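PDB 2YIK: endoglucanase from Clostridium thermocellum, which probably hydrolyses internal beta-1,4-glucosidic links of cellulose. Local coordinates for residues Thr378-Pro381 with Gly382-Phe386; Gly478-Ala481 with Ser482-Val486. All coordinates share one frame; numbering follows the deposited sequence.

Contact 1. Residues Thr378-Pro381 with Gly382-Phe386; sequences TVTP and GGYVF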
loop_
_atom_site.group_PDB
_atom_site.type_symbol
_atom_site.label_atom_id
_atom_site.label_comp_id
_atom_site.label_asym_id
_atom_site.label_seq_id
_atom_site.Cartn_x
_atom_site.Cartn_y
_atom_site.Cartn_z
ATOM N N THR A 378 22.773 6.292 3.574
ATOM C CA THR A 378 23.256 7.527 2.972
ATOM C C THR A 378 22.383 8.751 3.234
ATOM O O THR A 378 21.169 8.709 3.034
ATOM C CB THR A 378 23.365 7.369 1.436
ATOM O OG1 THR A 378 24.441 6.481 1.114
ATOM C CG2 THR A 378 23.628 8.704 0.777
ATOM N N VAL A 379 22.982 9.840 3.698
ATOM C CA VAL A 379 22.189 11.048 3.876
ATOM C C VAL A 379 22.809 12.144 3.010
ATOM O O VAL A 379 24.030 12.289 2.939
ATOM C CB VAL A 379 22.040 11.470 5.378
ATOM C CG1 VAL A 379 22.866 10.558 6.267
ATOM C CG2 VAL A 379 22.377 12.937 5.561
ATOM N N THR A 380 21.944 12.869 2.308
ATOM C CA THR A 380 22.358 13.935 1.407
ATOM C C THR A 380 23.012 15.103 2.141
ATOM O O THR A 380 22.892 15.227 3.361
ATOM C CB THR A 380 21.155 14.508 0.641
ATOM O OG1 THR A 380 20.301 15.192 1.563
ATOM C CG2 THR A 380 20.373 13.403 -0.043
ATOM N N PRO A 381 23.720 15.974 1.400
ATOM C CA PRO A 381 24.362 17.125 2.045
ATOM C C PRO A 381 23.273 17.893 2.789
ATOM O O PRO A 381 23.500 18.468 3.849
ATOM C CB PRO A 381 24.920 17.912 0.859
ATOM C CG PRO A 381 25.293 16.821 -0.103
ATOM C CD PRO A 381 24.083 15.900 -0.030
ATOM N N GLY A 382 22.070 17.864 2.221
ATOM C CA GLY A 382 20.942 18.552 2.821
ATOM C C GLY A 382 20.353 17.901 4.064
ATOM O O GLY A 382 19.486 18.488 4.701
ATOM N N GLY A 383 20.797 16.694 4.411
ATOM C CA GLY A 383 20.288 16.034 5.607
ATOM C C GLY A 383 19.135 15.059 5.414
ATOM O O GLY A 383 18.477 14.661 6.376
ATOM N N TYR A 384 18.914 14.646 4.173
ATOM C CA TYR A 384 17.830 13.736 3.818
ATOM C C TYR A 384 18.337 12.301 3.675
ATOM O O TYR A 384 19.285 12.062 2.931
ATOM C CB TYR A 384 17.229 14.229 2.502
ATOM C CG TYR A 384 16.193 13.353 1.841
ATOM C CD1 TYR A 384 14.982 13.064 2.473
ATOM C CD2 TYR A 384 16.388 12.883 0.540
ATOM C CE1 TYR A 384 13.985 12.336 1.815
ATOM C CE2 TYR A 384 15.401 12.156 -0.123
ATOM C CZ TYR A 384 14.201 11.887 0.521
ATOM O OH TYR A 384 13.215 11.190 -0.138
ATOM N N VAL A 385 17.719 11.350 4.377
ATOM C CA VAL A 385 18.161 9.955 4.275
ATOM C C VAL A 385 17.629 9.372 2.965
ATOM O O VAL A 385 16.428 9.206 2.759
ATOM C CB VAL A 385 17.733 9.120 5.504
ATOM C CG1 VAL A 385 18.355 7.736 5.429
ATOM C CG2 VAL A 385 18.201 9.819 6.792
ATOM N N PHE A 386 18.582 9.063 2.095
ATOM C CA PHE A 386 18.375 8.602 0.723
ATOM C C PHE A 386 18.834 7.151 0.465
ATOM O O PHE A 386 20.033 6.882 0.487
ATOM C CB PHE A 386 19.177 9.595 -0.132
ATOM C CG PHE A 386 19.041 9.435 -1.609
ATOM C CD1 PHE A 386 19.909 8.607 -2.312
ATOM C CD2 PHE A 386 18.118 10.200 -2.318
ATOM C CE1 PHE A 386 19.873 8.548 -3.703
ATOM C CE2 PHE A 386 18.070 10.155 -3.708
ATOM C CZ PHE A 386 18.951 9.325 -4.405
HETATM O O HOH W 1 22.056 4.508 -0.203
#
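T380 meets Y384 and F386 with the two branches of its side chain at the mouth of a tight reversal. With chi1 at 68°, OG1 sits between the backbone N and the carbonyl carbon and turns to the returning chain, where it accepts a hydrogen bond from the backbone N-H of Y384 (N to OG1 3.0 Å). The same hydroxyl is hydrogen-bonded to D483. The methyl CG2 lies at the edge of the Y384 ring, near its plane, 4.1 Å from Y384 CD2. It is also 4.0 Å from F386 CB, and the T380 and F386 side chains cross nearly at right angles. Y384 carries its ring away from the turn, stacking on Y427 and bonding through OH to S392. V379 CG2 reaches G383 CA at 3.7 Å, while its CB lies 4.4 Å from V385 CG2, a loose apolar pair. The backbones are joined by T380 N to Y384 O (2.8 Å) and F386 N to T378 O (2.8 Å), and G383 N bonds T380 O, closing the turn. This type I turn from T380 to G383, with G383 at a positive phi of 95° as its bulge residue, is the type I plus G1 bulge loop of a short hairpin-like reversal.

Contact 2. Residues Gly478-Ala481 with Ser482-Val486; sequences GPDA and SDQHV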
loop_
_atom_site.group_PDB
_atom_site.type_symbol
_atom_site.label_atom_id
_atom_site.label_comp_id
_atom_site.label_asym_id
_atom_site.label_seq_id
_atom_site.Cartn_x
_atom_site.Cartn_y
_atom_site.Cartn_z
ATOM N N GLY A 478 10.878 12.557 -5.124
ATOM C CA GLY A 478 11.772 13.255 -4.224
ATOM C C GLY A 478 13.026 13.780 -4.886
ATOM O O GLY A 478 13.192 13.652 -6.101
ATOM N N PRO A 479 13.939 14.373 -4.100
ATOM C CA PRO A 479 15.189 14.925 -4.625
ATOM C C PRO A 479 16.211 13.834 -4.924
ATOM O O PRO A 479 16.022 12.676 -4.539
ATOM C CB PRO A 479 15.638 15.860 -3.507
ATOM C CG PRO A 479 15.196 15.113 -2.265
ATOM C CD PRO A 479 13.811 14.621 -2.647
ATOM N N ASP A 480 17.284 14.190 -5.627
ATOM C CA ASP A 480 18.318 13.207 -5.921
ATOM C C ASP A 480 19.327 13.202 -4.778
ATOM O O ASP A 480 19.096 13.829 -3.748
ATOM C CB ASP A 480 19.008 13.485 -7.270
ATOM C CG ASP A 480 19.622 14.874 -7.364
ATOM O OD1 ASP A 480 20.050 15.444 -6.334
ATOM O OD2 ASP A 480 19.704 15.389 -8.494
ATOM N N ALA A 481 20.435 12.489 -4.947
ATOM C CA ALA A 481 21.445 12.391 -3.896
ATOM C C ALA A 481 22.101 13.713 -3.541
ATOM O O ALA A 481 22.747 13.833 -2.494
ATOM C CB ALA A 481 22.510 11.378 -4.300
ATOM N N SER A 482 21.933 14.710 -4.399
ATOM C CA SER A 482 22.547 16.028 -4.173
ATOM C C SER A 482 21.489 17.093 -3.856
ATOM O O SER A 482 21.719 18.293 -4.069
ATOM C CB SER A 482 23.348 16.431 -5.433
ATOM O OG SER A 482 24.580 15.696 -5.550
ATOM N N ASP A 483 20.347 16.638 -3.314
ATOM C CA ASP A 483 19.205 17.511 -2.982
ATOM C C ASP A 483 18.688 18.259 -4.209
ATOM O O ASP A 483 17.934 19.236 -4.079
ATOM C CB ASP A 483 19.593 18.534 -1.887
ATOM C CG ASP A 483 20.087 17.867 -0.590
ATOM O OD1 ASP A 483 19.272 17.346 0.219
ATOM O OD2 ASP A 483 21.325 17.833 -0.400
ATOM N N GLN A 484 19.022 17.824 -5.415
ATOM C CA GLN A 484 18.428 18.571 -6.520
ATOM C C GLN A 484 17.151 17.880 -7.037
ATOM O O GLN A 484 16.896 16.699 -6.776
ATOM C CB GLN A 484 19.400 18.746 -7.685
ATOM C CG GLN A 484 20.716 19.464 -7.344
ATOM C CD GLN A 484 20.513 20.925 -6.972
ATOM O OE1 GLN A 484 20.673 21.831 -7.803
ATOM N NE2 GLN A 484 20.182 21.161 -5.707
ATOM N N HIS A 485 16.339 18.651 -7.761
ATOM C CA HIS A 485 15.063 18.164 -8.267
ATOM C C HIS A 485 14.562 18.943 -9.490
ATOM O O HIS A 485 14.648 20.172 -9.532
ATOM C CB HIS A 485 14.020 18.291 -7.141
ATOM C CG HIS A 485 12.623 17.913 -7.547
ATOM N ND1 HIS A 485 12.165 16.616 -7.514
ATOM C CD2 HIS A 485 11.578 18.674 -7.961
ATOM C CE1 HIS A 485 10.894 16.588 -7.889
ATOM N NE2 HIS A 485 10.517 17.823 -8.165
ATOM N N VAL A 486 14.029 18.232 -10.484
ATOM C CA VAL A 486 13.483 18.888 -11.672
ATOM C C VAL A 486 11.967 18.743 -11.649
ATOM O O VAL A 486 11.431 17.646 -11.801
ATOM C CB VAL A 486 14.035 18.280 -12.978
ATOM C CG1 VAL A 486 13.258 18.846 -14.182
ATOM C CG2 VAL A 486 15.530 18.608 -13.103
#
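The backbone reverses through a type I beta turn from D480 to D483 whose last residue, D483, is in left-handed conformation, a type I plus G1 bulge loop in which D480 N bonds Q484 O at 2.8 Å and D483 N bonds D480 O. The D480 carboxylate lies against the S482 and Q484 backbone. Its chi1 of 57° swings the carboxylate back over the turn, and OD1 takes two backbone donors, S482 N at 2.8 Å and Q484 N at 2.8 Å. They arrive from opposite faces of the carboxylate plane, and the bond from S482 N makes an Asx turn inside the beta turn. This double grip should limit rotation of the carboxylate. D480 OD2 lies 3.5 Å from Q484 CB, the two side chains running alongside and pointing the same way. D483 instead directs its CB away from the 478-481 arm, and its OD1 bonds Y427 OH. P479 lays CB 3.6 Å from Q484 O. H485, whose side chain is about 9 Å from that of H451, the predicted active-site histidine, packs edge-to-face with Y438. Its ND1 makes a weak, 3.4 Å bond in the ring plane to G478 O.

Overall arrangement
From the N terminus, the chain leaves helix 363-373 and closes contact 1 as a tight hairpin-like reversal before entering helix 392-408; the second reversal, contact 2, closes about a hundred residues later, between helices 453-456 and 499-516. The two are in series, neither nested nor crossed, yet their centres lie 10 Å apart. D483 joins them: its OD2 is 2.7 Å from G382 N, a probable hydrogen bond, and its carboxylate also reaches T380, while F386 CE2 packs 3.4 Å from P479 O. Helix 416-428, through Y427, backs both loops and ties them to the helical body of this family 9 catalytic domain.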